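Local atomic coordinates of Ice-binding protein (Flavobacteriaceae bacterium, PDB entry 5UYT), a protein that probably binds to ice crystals and restrains their growth, as a multi-domain antifreeze protein containing right-handed beta-solenoids. Residues A[214-227]-A[271-285]. Sequence-based numbering, arbitrary orientation. Where two conformers were deposited one is given.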
loop_
_atom_site.group_PDB
_atom_site.type_symbol
_atom_site.label_atom_id
_atom_site.label_comp_id
_atom_site.label_asym_id
_atom_site.label_seq_id
_atom_site.Cartn_x
_atom_site.Cartn_y
_atom_site.Cartn_z
ATOM N N VAL A 214 -16.829 -1.495 2.455
ATOM C CA VAL A 214 -17.946 -1.057 1.599
ATOM C C VAL A 214 -17.873 0.451 1.416
ATOM O O VAL A 214 -17.731 1.184 2.397
ATOM C CB VAL A 214 -19.302 -1.457 2.221
ATOM C CG1 VAL A 214 -20.471 -0.885 1.421
ATOM C CG2 VAL A 214 -19.402 -2.962 2.299
ATOM N N ALA A 215 -17.907 0.890 0.154
ATOM C CA ALA A 215 -17.855 2.309 -0.239
ATOM C C ALA A 215 -19.041 3.074 0.348
ATOM O O ALA A 215 -20.127 2.484 0.502
ATOM C CB ALA A 215 -17.859 2.451 -1.763
ATOM N N PRO A 216 -18.858 4.370 0.676
ATOM C CA PRO A 216 -20.004 5.140 1.131
ATOM C C PRO A 216 -20.990 5.372 -0.004
ATOM O O PRO A 216 -20.588 5.460 -1.176
ATOM C CB PRO A 216 -19.386 6.485 1.510
ATOM C CG PRO A 216 -18.194 6.619 0.574
ATOM C CD PRO A 216 -17.640 5.212 0.614
ATOM N N ASN A 217 -22.266 5.476 0.347
ATOM C CA ASN A 217 -23.232 5.956 -0.592
ATOM C C ASN A 217 -23.095 7.474 -0.595
ATOM O O ASN A 217 -23.305 8.124 0.437
ATOM C CB ASN A 217 -24.631 5.507 -0.181
ATOM C CG ASN A 217 -25.722 6.095 -1.066
ATOM O OD1 ASN A 217 -25.476 6.629 -2.134
ATOM N ND2 ASN A 217 -26.961 5.955 -0.612
ATOM N N LEU A 218 -22.687 8.032 -1.733
ATOM C CA LEU A 218 -22.608 9.501 -1.849
ATOM C C LEU A 218 -23.969 10.182 -2.108
ATOM O O LEU A 218 -24.046 11.420 -2.076
ATOM C CB LEU A 218 -21.586 9.924 -2.915
ATOM C CG LEU A 218 -20.140 9.469 -2.667
ATOM C CD1 LEU A 218 -19.276 9.917 -3.839
ATOM C CD2 LEU A 218 -19.596 10.017 -1.351
ATOM N N GLY A 219 -25.043 9.412 -2.352
ATOM C CA GLY A 219 -26.307 10.041 -2.788
ATOM C C GLY A 219 -26.107 11.063 -3.915
ATOM O O GLY A 219 -25.384 10.796 -4.889
ATOM N N THR A 220 -26.737 12.237 -3.785
ATOM C CA THR A 220 -26.751 13.207 -4.893
ATOM C C THR A 220 -25.411 13.933 -5.030
ATOM O O THR A 220 -25.116 14.499 -6.083
ATOM C CB THR A 220 -27.887 14.247 -4.771
ATOM O OG1 THR A 220 -27.632 15.072 -3.615
ATOM C CG2 THR A 220 -29.261 13.581 -4.615
ATOM N N VAL A 221 -24.577 13.879 -3.993
ATOM C CA VAL A 221 -23.288 14.557 -4.067
ATOM C C VAL A 221 -22.316 13.859 -5.068
ATOM O O VAL A 221 -21.306 14.453 -5.491
ATOM C CB VAL A 221 -22.730 14.897 -2.644
ATOM C CG1 VAL A 221 -21.757 13.843 -2.179
ATOM C CG2 VAL A 221 -22.008 16.249 -2.689
ATOM N N VAL A 222 -22.690 12.648 -5.545
ATOM C CA VAL A 222 -21.977 11.998 -6.669
ATOM C C VAL A 222 -21.998 12.864 -7.954
ATOM O O VAL A 222 -21.101 12.756 -8.806
ATOM C CB VAL A 222 -22.524 10.573 -7.009
ATOM C CG1 VAL A 222 -23.800 10.633 -7.823
ATOM C CG2 VAL A 222 -21.463 9.750 -7.739
ATOM N N CYS A 223 -22.993 13.749 -8.061
ATOM C CA CYS A 223 -23.096 14.651 -9.213
ATOM C C CYS A 223 -22.314 15.935 -9.070
ATOM O O CYS A 223 -22.279 16.714 -10.022
ATOM C CB CYS A 223 -24.572 14.988 -9.516
ATOM S SG CYS A 223 -25.481 13.519 -10.064
ATOM N N TYR A 224 -21.694 16.158 -7.908
ATOM C CA TYR A 224 -20.882 17.364 -7.723
ATOM C C TYR A 224 -19.404 17.022 -7.780
ATOM O O TYR A 224 -19.004 15.921 -7.408
ATOM C CB TYR A 224 -21.186 18.003 -6.371
ATOM C CG TYR A 224 -22.427 18.853 -6.332
ATOM C CD1 TYR A 224 -22.335 20.248 -6.388
ATOM C CD2 TYR A 224 -23.692 18.275 -6.205
ATOM C CE1 TYR A 224 -23.481 21.026 -6.350
ATOM C CE2 TYR A 224 -24.843 19.045 -6.159
ATOM C CZ TYR A 224 -24.717 20.426 -6.218
ATOM O OH TYR A 224 -25.829 21.203 -6.147
ATOM N N THR A 225 -18.602 17.990 -8.192
ATOM C CA THR A 225 -17.187 17.832 -8.248
ATOM C C THR A 225 -16.496 18.743 -7.240
ATOM O O THR A 225 -15.446 18.375 -6.710
ATOM C CB THR A 225 -16.709 18.093 -9.684
ATOM O OG1 THR A 225 -17.408 17.188 -10.550
ATOM C CG2 THR A 225 -15.193 17.881 -9.830
ATOM N N ILE A 226 -17.016 19.960 -7.039
ATOM C CA ILE A 226 -16.468 20.897 -6.048
ATOM C C ILE A 226 -17.680 21.410 -5.275
ATOM O O ILE A 226 -18.594 22.014 -5.884
ATOM C CB ILE A 226 -15.760 22.103 -6.712
ATOM C CG1 ILE A 226 -14.694 21.628 -7.708
ATOM C CG2 ILE A 226 -15.164 23.038 -5.659
ATOM C CD1 ILE A 226 -13.456 21.016 -7.089
ATOM N N PHE A 227 -17.712 21.156 -3.978
ATOM C CA PHE A 227 -18.911 21.482 -3.201
ATOM C C PHE A 227 -18.586 21.794 -1.755
ATOM O O PHE A 227 -17.819 21.056 -1.119
ATOM C CB PHE A 227 -19.936 20.332 -3.280
ATOM C CG PHE A 227 -21.154 20.559 -2.417
ATOM C CD1 PHE A 227 -22.171 21.403 -2.844
ATOM C CD2 PHE A 227 -21.281 19.953 -1.160
ATOM C CE1 PHE A 227 -23.308 21.627 -2.043
ATOM C CE2 PHE A 227 -22.410 20.186 -0.356
ATOM C CZ PHE A 227 -23.425 21.024 -0.806
ATOM N N SER A 271 -30.924 21.626 -4.840
ATOM C CA SER A 271 -29.848 20.683 -5.139
ATOM C C SER A 271 -28.684 20.794 -4.140
ATOM O O SER A 271 -28.180 19.776 -3.665
ATOM C CB SER A 271 -29.338 20.872 -6.576
ATOM O OG SER A 271 -28.203 20.058 -6.814
ATOM N N THR A 272 -28.241 22.020 -3.836
ATOM C CA THR A 272 -27.160 22.183 -2.853
ATOM C C THR A 272 -27.627 21.727 -1.452
ATOM O O THR A 272 -26.824 21.213 -0.688
ATOM C CB THR A 272 -26.583 23.620 -2.791
ATOM O OG1 THR A 272 -27.570 24.524 -2.286
ATOM C CG2 THR A 272 -26.084 24.075 -4.179
ATOM N N ALA A 273 -28.915 21.928 -1.125
ATOM C CA ALA A 273 -29.429 21.509 0.178
ATOM C C ALA A 273 -29.373 19.987 0.315
ATOM O O ALA A 273 -28.945 19.466 1.364
ATOM C CB ALA A 273 -30.851 22.054 0.433
ATOM N N GLN A 274 -29.759 19.281 -0.750
ATOM C CA GLN A 274 -29.760 17.817 -0.748
ATOM C C GLN A 274 -28.339 17.274 -0.759
ATOM O O GLN A 274 -28.034 16.272 -0.070
ATOM C CB GLN A 274 -30.568 17.243 -1.927
ATOM C CG GLN A 274 -30.656 15.710 -1.923
ATOM C CD GLN A 274 -31.406 15.152 -0.717
ATOM O OE1 GLN A 274 -32.426 15.684 -0.302
ATOM N NE2 GLN A 274 -30.904 14.061 -0.160
ATOM N N ALA A 275 -27.472 17.931 -1.537
ATOM C CA ALA A 275 -26.058 17.562 -1.547
ATOM C C ALA A 275 -25.439 17.721 -0.146
ATOM O O ALA A 275 -24.636 16.886 0.263
ATOM C CB ALA A 275 -25.283 18.360 -2.578
ATOM N N ALA A 276 -25.774 18.795 0.559
ATOM C CA ALA A 276 -25.193 19.010 1.902
ATOM C C ALA A 276 -25.585 17.879 2.871
ATOM O O ALA A 276 -24.761 17.415 3.665
ATOM C CB ALA A 276 -25.625 20.367 2.480
ATOM N N LEU A 277 -26.842 17.455 2.820
ATOM C CA LEU A 277 -27.311 16.344 3.680
ATOM C C LEU A 277 -26.540 15.067 3.346
ATOM O O LEU A 277 -26.059 14.344 4.227
ATOM C CB LEU A 277 -28.828 16.126 3.514
ATOM C CG LEU A 277 -29.708 17.258 4.060
ATOM C CD1 LEU A 277 -31.197 17.010 3.766
ATOM C CD2 LEU A 277 -29.549 17.426 5.583
ATOM N N ASP A 278 -26.399 14.812 2.057
ATOM C CA ASP A 278 -25.758 13.592 1.602
ATOM C C ASP A 278 -24.256 13.600 1.895
ATOM O O ASP A 278 -23.692 12.561 2.222
ATOM C CB ASP A 278 -26.024 13.373 0.126
ATOM C CG ASP A 278 -27.451 12.957 -0.125
ATOM O OD1 ASP A 278 -28.117 12.564 0.848
ATOM O OD2 ASP A 278 -27.901 13.013 -1.276
ATOM N N LEU A 279 -23.645 14.779 1.820
ATOM C CA LEU A 279 -22.228 14.924 2.194
ATOM C C LEU A 279 -22.033 14.606 3.680
ATOM O O LEU A 279 -21.112 13.867 4.030
ATOM C CB LEU A 279 -21.714 16.334 1.898
ATOM C CG LEU A 279 -20.250 16.618 2.251
ATOM C CD1 LEU A 279 -19.338 15.730 1.409
ATOM C CD2 LEU A 279 -19.943 18.079 1.923
ATOM N N ASN A 280 -22.879 15.152 4.559
ATOM C CA ASN A 280 -22.763 14.831 5.976
ATOM C C ASN A 280 -22.933 13.342 6.237
ATOM O O ASN A 280 -22.209 12.767 7.066
ATOM C CB ASN A 280 -23.801 15.597 6.822
ATOM C CG ASN A 280 -23.522 17.079 6.860
ATOM O OD1 ASN A 280 -22.476 17.532 6.393
ATOM N ND2 ASN A 280 -24.466 17.848 7.377
ATOM N N ASN A 281 -23.884 12.715 5.543
ATOM C CA ASN A 281 -24.102 11.272 5.743
ATOM C C ASN A 281 -22.850 10.468 5.346
ATOM O O ASN A 281 -22.437 9.555 6.085
ATOM C CB ASN A 281 -25.302 10.746 4.967
ATOM C CG ASN A 281 -26.638 11.306 5.449
ATOM O OD1 ASN A 281 -26.819 11.646 6.618
ATOM N ND2 ASN A 281 -27.603 11.368 4.525
ATOM N N ALA A 282 -22.252 10.817 4.206
ATOM C CA ALA A 282 -21.053 10.133 3.720
ATOM C C ALA A 282 -19.869 10.338 4.687
ATOM O O ALA A 282 -19.119 9.390 4.974
ATOM C CB ALA A 282 -20.689 10.604 2.310
ATOM N N TYR A 283 -19.689 11.567 5.174
ATOM C CA TYR A 283 -18.586 11.829 6.097
ATOM C C TYR A 283 -18.715 10.966 7.366
ATOM O O TYR A 283 -17.759 10.304 7.784
ATOM C CB TYR A 283 -18.496 13.324 6.453
ATOM C CG TYR A 283 -17.315 13.659 7.337
ATOM C CD1 TYR A 283 -16.072 14.012 6.779
ATOM C CD2 TYR A 283 -17.439 13.642 8.708
ATOM C CE1 TYR A 283 -14.983 14.319 7.602
ATOM C CE2 TYR A 283 -16.368 13.933 9.549
ATOM C CZ TYR A 283 -15.147 14.270 8.990
ATOM O OH TYR A 283 -14.123 14.575 9.860
ATOM N N THR A 284 -19.899 10.982 7.976
ATOM C CA THR A 284 -20.169 10.166 9.156
ATOM C C THR A 284 -19.940 8.674 8.891
ATOM O O THR A 284 -19.381 7.983 9.731
ATOM C CB THR A 284 -21.607 10.373 9.648
ATOM O OG1 THR A 284 -21.785 11.775 9.869
ATOM C CG2 THR A 284 -21.893 9.587 10.931
ATOM N N TYR A 285 -20.371 8.195 7.728
ATOM C CA TYR A 285 -20.143 6.791 7.368
ATOM C C TYR A 285 -18.640 6.478 7.323
ATOM O O TYR A 285 -18.201 5.458 7.889
ATOM C CB TYR A 285 -20.810 6.436 6.025
ATOM C CG TYR A 285 -20.456 5.029 5.555
ATOM C CD1 TYR A 285 -21.183 3.924 5.997
ATOM C CD2 TYR A 285 -19.387 4.807 4.692
ATOM C CE1 TYR A 285 -20.863 2.632 5.579
ATOM C CE2 TYR A 285 -19.048 3.514 4.280
ATOM C CZ TYR A 285 -19.803 2.437 4.702
ATOM O OH TYR A 285 -19.478 1.140 4.292
HETATM O O HOH W 1 -24.736 10.377 1.270
HETATM O O HOH W 2 -28.321 17.310 -4.822
#
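Ala275 packs its CB over one face of the Phe227 ring, a CH-pi contact with the methyl 4.0 Å from the ring centroid, where the helix running along the second right-handed beta-helix of this ice-binding protein meets the linker and first strand of that domain. With chi1 at 176°, CG of Phe227 is extended away from the backbone N, which carries the ring to the helix, and its CZ lies 4.0 Å from Ala276 CB. Leu279 CD2 meets the edge of the same ring in its plane, and Leu403 of strand 397-404 touches both Phe227 and Leu279. Ala275 CB also takes Val221 CG2 and the Tyr224 ring, whose CE2 stands 3.7 Å from it. Farther along the helix, Leu218 CD2 and Pro216 CB close on Ala282, and Pro216 CB lies 3.6 Å from Tyr285 CD2.

Hydrogen bonds run alongside this apolar seam. Thr220 N donates to Asp278 OD2 at 2.9 Å, almost straight (173°), reaching the carboxylate on its anti side but out of its plane. The same oxygen has Thr220 OG1 beside it and a weak bond from Gln274 NE2; these neighbours together may favour the charged carboxylate. One water donates to both Asn217 O and Asp278 O; another joins Thr220 OG1 to Ser271 O. At one end the hydroxyls of Tyr224 and Ser271 are hydrogen-bonded, while the Tyr224 ring also meets His265. The 3-10 segment 220-223 is further tied to the domain by the Cys223-Cys422 disulfide. At the far end, Tyr285 crosses Val214 at about a right angle, and its OH donates to Val214 O at 2.6 Å from above the carbonyl plane, 48° out of it.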